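Local coordinates for clostripain-related protein (Bacteroides thetaiotaomicron, PDB 6N9J) that is a secreted C11 (clostripain-family) cysteine protease of a gut commensal and probably cleaves peptide bonds through a covalent acyl-enzyme intermediate, at residues G9-L14 with A199-N204; H45-V50 with L60-K65. All blocks are in the same frame, centred on the assembly; numbering follows the deposited sequence.

Interaction 1 of 2, residues G9-L14 with A199-N204; sequences GSRTVL and ALFAVN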
ATOM      1  N   GLY A   9       8.566  24.006   0.863  1.00 49.13           N
ATOM      2  CA  GLY A   9       9.670  23.075   0.800  1.00 46.08           C
ATOM      3  C   GLY A   9       9.740  22.463  -0.589  1.00 40.75           C
ATOM      4  O   GLY A   9       8.900  22.739  -1.452  1.00 37.60           O
ATOM      5  N   SER A  10      10.749  21.637  -0.821  1.00 38.90           N
ATOM      6  CA  SER A  10      10.810  20.910  -2.072  1.00 36.70           C
ATOM      7  C   SER A  10       9.748  19.810  -2.018  1.00 30.86           C
ATOM      8  O   SER A  10       9.051  19.576  -2.995  1.00 29.87           O
ATOM      9  CB  SER A  10      12.210  20.337  -2.316  1.00 41.41           C
ATOM     10  OG  SER A  10      12.533  19.347  -1.350  1.00 44.62           O
ATOM     11  N   ARG A  11       9.593  19.169  -0.862  1.00 29.24           N
ATOM     12  CA  ARG A  11       8.587  18.122  -0.719  1.00 27.30           C
ATOM     13  C   ARG A  11       7.994  18.023   0.685  1.00 24.32           C
ATOM     14  O   ARG A  11       8.689  18.179   1.682  1.00 26.27           O
ATOM     15  CB  ARG A  11       9.173  16.758  -1.117  1.00 24.50           C
ATOM     16  CG  ARG A  11       8.138  15.636  -1.187  1.00 23.39           C
ATOM     17  CD  ARG A  11       8.735  14.343  -1.732  1.00 22.16           C
ATOM     18  NE  ARG A  11       9.324  14.530  -3.051  1.00 23.37           N
ATOM     19  CZ  ARG A  11      10.322  13.798  -3.534  1.00 20.66           C
ATOM     20  NH1 ARG A  11      10.849  12.821  -2.805  1.00 18.00           N
ATOM     21  NH2 ARG A  11      10.797  14.051  -4.739  1.00 18.91           N
ATOM     22  N   THR A  12       6.690  17.762   0.730  1.00 20.50           N
ATOM     23  CA  THR A  12       5.978  17.410   1.947  1.00 20.23           C
ATOM     24  C   THR A  12       5.453  15.973   1.854  1.00 19.74           C
ATOM     25  O   THR A  12       4.657  15.654   0.966  1.00 18.64           O
ATOM     26  CB  THR A  12       4.787  18.359   2.206  1.00 22.38           C
ATOM     27  OG1 THR A  12       5.264  19.686   2.469  1.00 26.97           O
ATOM     28  CG2 THR A  12       3.971  17.885   3.400  1.00 21.80           C
ATOM     29  N   VAL A  13       5.899  15.112   2.764  1.00 18.45           N
ATOM     30  CA  VAL A  13       5.355  13.761   2.859  1.00 17.77           C
ATOM     31  C   VAL A  13       4.569  13.622   4.143  1.00 17.23           C
ATOM     32  O   VAL A  13       5.084  13.911   5.225  1.00 17.69           O
ATOM     33  CB  VAL A  13       6.453  12.667   2.820  1.00 16.59           C
ATOM     34  CG1 VAL A  13       5.821  11.262   2.940  1.00 12.83           C
ATOM     35  CG2 VAL A  13       7.271  12.775   1.544  1.00 15.74           C
ATOM     36  N   LEU A  14       3.316  13.191   4.012  1.00 15.21           N
ATOM     37  CA  LEU A  14       2.477  12.883   5.151  1.00 16.25           C
ATOM     38  C   LEU A  14       2.462  11.377   5.443  1.00 20.30           C
ATOM     39  O   LEU A  14       2.131  10.574   4.566  1.00 19.28           O
ATOM     40  CB  LEU A  14       1.047  13.378   4.903  1.00 16.49           C
ATOM     41  CG  LEU A  14      -0.010  12.927   5.922  1.00 18.05           C
ATOM     42  CD1 LEU A  14       0.292  13.531   7.308  1.00 21.09           C
ATOM     43  CD2 LEU A  14      -1.405  13.323   5.462  1.00 15.02           C
ATOM     44  N   ALA A 199      14.455   8.050   1.862  1.00 20.99           N
ATOM     45  CA  ALA A 199      14.046   7.692   0.500  1.00 18.68           C
ATOM     46  C   ALA A 199      12.739   8.393   0.109  1.00 15.97           C
ATOM     47  O   ALA A 199      12.510   8.672  -1.066  1.00 14.21           O
ATOM     48  CB  ALA A 199      13.909   6.166   0.359  1.00 17.20           C
ATOM     49  N   LEU A 200      11.895   8.694   1.094  1.00 15.57           N
ATOM     50  CA  LEU A 200      10.662   9.453   0.846  1.00 16.65           C
ATOM     51  C   LEU A 200      10.958  10.847   0.258  1.00 19.49           C
ATOM     52  O   LEU A 200      10.099  11.451  -0.397  1.00 18.59           O
ATOM     53  CB  LEU A 200       9.852   9.628   2.137  1.00 15.34           C
ATOM     54  CG  LEU A 200       9.321   8.485   3.004  1.00 13.55           C
ATOM     55  CD1 LEU A 200       8.739   9.085   4.299  1.00 13.14           C
ATOM     56  CD2 LEU A 200       8.263   7.684   2.269  1.00 14.75           C
ATOM     57  N   PHE A 201      12.170  11.349   0.510  1.00 14.14           N
ATOM     58  CA  PHE A 201      12.552  12.694   0.089  1.00 16.38           C
ATOM     59  C   PHE A 201      13.653  12.664  -0.958  1.00 19.93           C
ATOM     60  O   PHE A 201      14.249  13.697  -1.264  1.00 18.82           O
ATOM     61  CB  PHE A 201      13.008  13.540   1.294  1.00 15.66           C
ATOM     62  CG  PHE A 201      11.957  13.689   2.359  1.00 16.04           C
ATOM     63  CD1 PHE A 201      10.909  14.578   2.199  1.00 18.06           C
ATOM     64  CD2 PHE A 201      12.015  12.934   3.524  1.00 17.61           C
ATOM     65  CE1 PHE A 201       9.939  14.716   3.186  1.00 18.85           C
ATOM     66  CE2 PHE A 201      11.039  13.056   4.511  1.00 16.56           C
ATOM     67  CZ  PHE A 201      10.001  13.948   4.341  1.00 17.52           C
ATOM     68  N   ALA A 202      13.923  11.475  -1.495  1.00 23.14           N
ATOM     69  CA  ALA A 202      14.896  11.331  -2.565  1.00 23.87           C
ATOM     70  C   ALA A 202      14.483  12.206  -3.724  1.00 25.13           C
ATOM     71  O   ALA A 202      13.322  12.224  -4.114  1.00 24.92           O
ATOM     72  CB  ALA A 202      15.018   9.882  -3.008  1.00 21.98           C
ATOM     73  N   VAL A 203      15.436  12.955  -4.250  1.00 25.82           N
ATOM     74  CA  VAL A 203      15.176  13.826  -5.382  1.00 26.35           C
ATOM     75  C   VAL A 203      14.960  13.008  -6.661  1.00 24.39           C
ATOM     76  O   VAL A 203      14.137  13.366  -7.503  1.00 24.18           O
ATOM     77  CB  VAL A 203      16.323  14.821  -5.559  1.00 31.94           C
ATOM     78  CG1 VAL A 203      16.776  14.900  -7.021  1.00 34.04           C
ATOM     79  CG2 VAL A 203      15.921  16.190  -5.018  1.00 32.89           C
ATOM     80  N   ASN A 204      15.677  11.893  -6.792  1.00 22.01           N
ATOM     81  CA  ASN A 204      15.548  11.034  -7.968  1.00 20.23           C
ATOM     82  C   ASN A 204      14.853   9.720  -7.654  1.00 21.49           C
ATOM     83  O   ASN A 204      15.280   8.999  -6.748  1.00 21.66           O
ATOM     84  CB  ASN A 204      16.924  10.746  -8.563  1.00 19.89           C
ATOM     85  CG  ASN A 204      17.654  12.004  -8.957  1.00 21.98           C
ATOM     86  OD1 ASN A 204      18.679  12.350  -8.371  1.00 24.52           O
ATOM     87  ND2 ASN A 204      17.132  12.697  -9.955  1.00 21.31           N
TER
HETATM   88  O   HOH W   1      12.627  15.884  -1.818  1.00 30.34           O

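Interaction 2 of 2, residues H45-V50 with L60-K65; sequences HNNLLV and LIRLRK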
ATOM      1  N   HIS A  45      14.074  22.083   3.565  1.00 39.24           N
ATOM      2  CA  HIS A  45      13.328  21.997   2.314  1.00 38.02           C
ATOM      3  C   HIS A  45      12.325  20.844   2.323  1.00 33.32           C
ATOM      4  O   HIS A  45      11.494  20.731   1.433  1.00 34.91           O
ATOM      5  CB  HIS A  45      14.286  21.823   1.131  1.00 41.61           C
ATOM      6  CG  HIS A  45      15.450  22.766   1.146  1.00 47.27           C
ATOM      7  ND1 HIS A  45      15.327  24.107   0.853  1.00 50.00           N
ATOM      8  CD2 HIS A  45      16.763  22.555   1.406  1.00 48.80           C
ATOM      9  CE1 HIS A  45      16.512  24.686   0.942  1.00 51.71           C
ATOM     10  NE2 HIS A  45      17.399  23.768   1.276  1.00 51.46           N
ATOM     11  N   ASN A  46      12.416  19.986   3.329  1.00 28.11           N
ATOM     12  CA  ASN A  46      11.637  18.756   3.366  1.00 23.68           C
ATOM     13  C   ASN A  46      10.763  18.677   4.610  1.00 24.23           C
ATOM     14  O   ASN A  46      11.251  18.838   5.730  1.00 26.49           O
ATOM     15  CB  ASN A  46      12.569  17.546   3.297  1.00 23.12           C
ATOM     16  CG  ASN A  46      13.444  17.546   2.048  1.00 26.32           C
ATOM     17  OD1 ASN A  46      12.941  17.600   0.929  1.00 25.61           O
ATOM     18  ND2 ASN A  46      14.761  17.494   2.241  1.00 30.08           N
ATOM     19  N   ASN A  47       9.467  18.439   4.412  1.00 23.24           N
ATOM     20  CA  ASN A  47       8.531  18.353   5.526  1.00 22.93           C
ATOM     21  C   ASN A  47       7.976  16.941   5.732  1.00 23.38           C
ATOM     22  O   ASN A  47       7.203  16.441   4.922  1.00 23.50           O
ATOM     23  CB  ASN A  47       7.372  19.334   5.326  1.00 23.01           C
ATOM     24  CG  ASN A  47       7.838  20.710   4.879  1.00 28.72           C
ATOM     25  OD1 ASN A  47       8.444  21.460   5.647  1.00 33.91           O
ATOM     26  ND2 ASN A  47       7.537  21.055   3.640  1.00 29.10           N
ATOM     27  N   LEU A  48       8.379  16.303   6.826  1.00 24.39           N
ATOM     28  CA  LEU A  48       7.807  15.021   7.215  1.00 22.49           C
ATOM     29  C   LEU A  48       6.707  15.233   8.254  1.00 20.17           C
ATOM     30  O   LEU A  48       6.991  15.571   9.402  1.00 19.92           O
ATOM     31  CB  LEU A  48       8.890  14.086   7.764  1.00 23.15           C
ATOM     32  CG  LEU A  48       8.406  12.681   8.156  1.00 21.22           C
ATOM     33  CD1 LEU A  48       7.806  11.942   6.957  1.00 18.49           C
ATOM     34  CD2 LEU A  48       9.577  11.909   8.761  1.00 21.94           C
ATOM     35  N   LEU A  49       5.456  15.047   7.834  1.00 16.21           N
ATOM     36  CA  LEU A  49       4.296  15.202   8.699  1.00 17.31           C
ATOM     37  C   LEU A  49       3.763  13.826   9.102  1.00 18.84           C
ATOM     38  O   LEU A  49       3.832  12.878   8.336  1.00 19.15           O
ATOM     39  CB  LEU A  49       3.202  16.018   8.000  1.00 16.27           C
ATOM     40  CG  LEU A  49       3.339  17.562   8.018  1.00 26.84           C
ATOM     41  CD1 LEU A  49       4.728  18.072   7.702  1.00 23.70           C
ATOM     42  CD2 LEU A  49       2.343  18.207   7.064  1.00 27.97           C
ATOM     43  N   VAL A  50       3.268  13.705  10.325  1.00 20.80           N
ATOM     44  CA  VAL A  50       2.729  12.437  10.790  1.00 18.73           C
ATOM     45  C   VAL A  50       1.395  12.679  11.482  1.00 19.22           C
ATOM     46  O   VAL A  50       1.324  13.431  12.474  1.00 16.95           O
ATOM     47  CB  VAL A  50       3.691  11.706  11.769  1.00 18.24           C
ATOM     48  CG1 VAL A  50       3.152  10.324  12.124  1.00 15.85           C
ATOM     49  CG2 VAL A  50       5.093  11.594  11.199  1.00 15.95           C
ATOM     50  N   LEU A  60      -1.590  15.649  14.731  1.00 25.59           N
ATOM     51  CA  LEU A  60      -0.892  15.853  13.472  1.00 23.62           C
ATOM     52  C   LEU A  60       0.375  16.618  13.801  1.00 25.83           C
ATOM     53  O   LEU A  60       0.296  17.745  14.282  1.00 28.90           O
ATOM     54  CB  LEU A  60      -1.761  16.626  12.473  1.00 19.99           C
ATOM     55  CG  LEU A  60      -1.106  17.079  11.165  1.00 20.14           C
ATOM     56  CD1 LEU A  60      -0.804  15.882  10.288  1.00 18.29           C
ATOM     57  CD2 LEU A  60      -1.978  18.089  10.420  1.00 18.32           C
ATOM     58  N   ILE A  61       1.539  16.007  13.588  1.00 25.29           N
ATOM     59  CA  ILE A  61       2.799  16.694  13.878  1.00 24.29           C
ATOM     60  C   ILE A  61       3.696  16.845  12.673  1.00 23.68           C
ATOM     61  O   ILE A  61       3.475  16.253  11.615  1.00 23.97           O
ATOM     62  CB  ILE A  61       3.633  15.973  14.957  1.00 26.58           C
ATOM     63  CG1 ILE A  61       3.985  14.562  14.499  1.00 28.14           C
ATOM     64  CG2 ILE A  61       2.915  15.972  16.290  1.00 26.80           C
ATOM     65  CD1 ILE A  61       4.839  13.796  15.475  1.00 29.40           C
ATOM     66  N   ARG A  62       4.727  17.647  12.867  1.00 25.09           N
ATOM     67  CA  ARG A  62       5.817  17.775  11.925  1.00 24.37           C
ATOM     68  C   ARG A  62       7.121  17.549  12.679  1.00 24.45           C
ATOM     69  O   ARG A  62       7.314  18.088  13.778  1.00 25.24           O
ATOM     70  CB  ARG A  62       5.812  19.155  11.263  1.00 26.74           C
ATOM     71  CG  ARG A  62       7.021  19.417  10.378  1.00 27.05           C
ATOM     72  CD  ARG A  62       7.025  20.832   9.817  1.00 27.52           C
ATOM     73  NE  ARG A  62       8.124  21.019   8.875  1.00 29.52           N
ATOM     74  CZ  ARG A  62       9.339  21.435   9.217  1.00 30.89           C
ATOM     75  NH1 ARG A  62       9.610  21.719  10.484  1.00 35.18           N
ATOM     76  NH2 ARG A  62      10.282  21.565   8.290  1.00 27.13           N
ATOM     77  N   LEU A  63       8.008  16.756  12.088  1.00 20.53           N
ATOM     78  CA  LEU A  63       9.306  16.488  12.689  1.00 22.30           C
ATOM     79  C   LEU A  63      10.319  17.540  12.256  1.00 27.82           C
ATOM     80  O   LEU A  63      10.515  17.775  11.069  1.00 31.47           O
ATOM     81  CB  LEU A  63       9.789  15.084  12.315  1.00 22.20           C
ATOM     82  CG  LEU A  63       8.839  13.956  12.731  1.00 23.99           C
ATOM     83  CD1 LEU A  63       9.402  12.585  12.370  1.00 24.50           C
ATOM     84  CD2 LEU A  63       8.563  14.044  14.220  1.00 24.94           C
ATOM     85  N   ARG A  64      10.959  18.180  13.226  1.00 31.00           N
ATOM     86  CA  ARG A  64      11.869  19.276  12.936  1.00 32.96           C
ATOM     87  C   ARG A  64      13.183  19.043  13.672  1.00 32.43           C
ATOM     88  O   ARG A  64      13.196  18.453  14.747  1.00 31.55           O
ATOM     89  CB  ARG A  64      11.230  20.606  13.341  1.00 36.40           C
ATOM     90  CG  ARG A  64      11.871  21.836  12.738  1.00 39.33           C
ATOM     91  CD  ARG A  64      12.193  22.863  13.801  1.00 41.57           C
ATOM     92  NE  ARG A  64      11.229  22.862  14.898  1.00 41.06           N
ATOM     93  CZ  ARG A  64      11.478  23.361  16.107  1.00 43.69           C
ATOM     94  NH1 ARG A  64      10.549  23.319  17.048  1.00 44.30           N
ATOM     95  NH2 ARG A  64      12.662  23.903  16.382  1.00 45.53           N
ATOM     96  N   LYS A  65      14.289  19.483  13.094  1.00 37.14           N
ATOM     97  CA  LYS A  65      15.577  19.352  13.767  1.00 45.25           C
ATOM     98  C   LYS A  65      16.023  20.656  14.433  1.00 51.78           C
ATOM     99  O   LYS A  65      15.967  21.734  13.837  1.00 51.88           O
ATOM    100  CB  LYS A  65      16.651  18.877  12.787  1.00 46.37           C
ATOM    101  CG  LYS A  65      17.321  17.571  13.196  1.00 47.68           C
ATOM    102  CD  LYS A  65      18.340  17.104  12.158  1.00 48.19           C
ATOM    103  CE  LYS A  65      17.706  16.937  10.778  1.00 45.90           C
ATOM    104  NZ  LYS A  65      18.722  16.581   9.733  1.00 45.50           N
TER
HETATM  105  O   HOH W   2      10.044  17.917   8.405  1.00 15.75           O

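Interaction 1 of 2, residues G9-L14 with A199-N204
Arg11 reaches from the start of strand 9-18 to residues 200-202, where helix 193-200 gives way to a turn, and binds main-chain carbonyls there. NH1 donates to Leu200 O and to Ala202 O, each at 2.9 Å, and both acceptors lie near the guanidinium plane, though NH1 stands above either carbonyl plane. NH2 adds a weak bond to Ala202 O (3.2 Å). The chain leaves with CG anti to the backbone N (chi1 -172°) and bends at chi3, which turns the guanidinium edge toward these oxygens. Ser104 OG accepts from NE. With an alanine in place of Arg11, the carbonyls of Leu200 and Ala202 would probably lose their charged donor, and the turn would be less firmly tied to the strand. Beside this polar grip the packing is also close: Val13 CG2 sits 3.7 Å from Phe201 CE1, while Val13 CG1 meets Leu200 CD1 at 3.9 Å. Toward exposed Val203 the packing thins, and a water over one guanidinium face bonds to Phe201 O at 2.8 Å and only weakly to Ser10 OG. Phe201 also packs on Leu48 of strand 46-53, Leu200 and Arg11 rest on helix 206-221, and helix 86-99 covers Thr12 and Leu14 on the strand's other face.

Interaction 2 of 2, residues H45-V50 with L60-K65
Val50 and Ile61 form a hydrogen-bonded antiparallel pair, joined by two backbone bonds: Val50 N to Ile61 O and Ile61 N to Val50 O, the latter 2.8 Å long. Next to it, Leu49 and Arg62 make a non-hydrogen-bonded pair with their CA atoms 4.4 Å apart. Leu63 N then donates to Leu48 O at 3.1 Å. CA-H...O contacts supplement these bonds, among them Leu49 CA to Ile61 O at 3.2 Å. Farther along, a water takes over, accepting from Leu48 N and donating to Asn46 O and Leu63 O, so it bridges the strands where direct pairing has ended.

The polar side-chain contact is a side-on grip of Asn47 by Arg62. NE and NH2 both donate to Asn47 OD1, at 3.3 and 3.2 Å, NH2 on a lone pair in the carbonyl plane and NE tilted from it. The Arg62 chain runs extended from CG to NE, which carries the guanidinium along the strand to Asn47, where the amide and guanidinium planes stand 56° apart. Asn47 ND2 is hydrogen-bonded to Thr12 OG1, so each end of the amide has its own partner. The bridging water also lies against one face of the guanidinium, offset toward its rim.

Apolar contacts occupy both faces of the sheet. Leu49 CD1 packs on Arg62 CG (3.8 Å) on the face bearing Asn47. On the other, Val50 CB meets Ile61 CG1, and Leu48 CD2 runs beside Leu63 CD1 at 3.7 Å.

This is the beta hairpin of strands 46-53 and 59-65. Its chemistry combines backbone pairing with an arginine whose aliphatic stem is packed on leucine while its buried charged end is at least partly satisfied by a neutral amide; Thr12 and Arg62 together probably fix which way that amide is flipped.

Overall arrangement
Both interactions reach the same mixed sheet, in which strand 9-18 runs parallel to strand 46-53 and the latter pairs antiparallel with strand 59-65; their centres lie about 11 Å apart. The two meet directly: Val13 N lies 2.9 Å from Asn47 O, a probable backbone hydrogen bond, and Phe201 CD1 packs 3.6 Å from Asn46 CB. Along the chain, the hairpin of interaction 2 is nested inside the long loop that interaction 1 closes. Interaction 1 thus fastens the chain at the end of helix 193-200 to the beginning of strand 9-18, inside the sheet, and interaction 2 adds the next strand, 59-65, to that sheet. Both centres stand well off the middle of the chain, about 18 and 21 Å from it respectively.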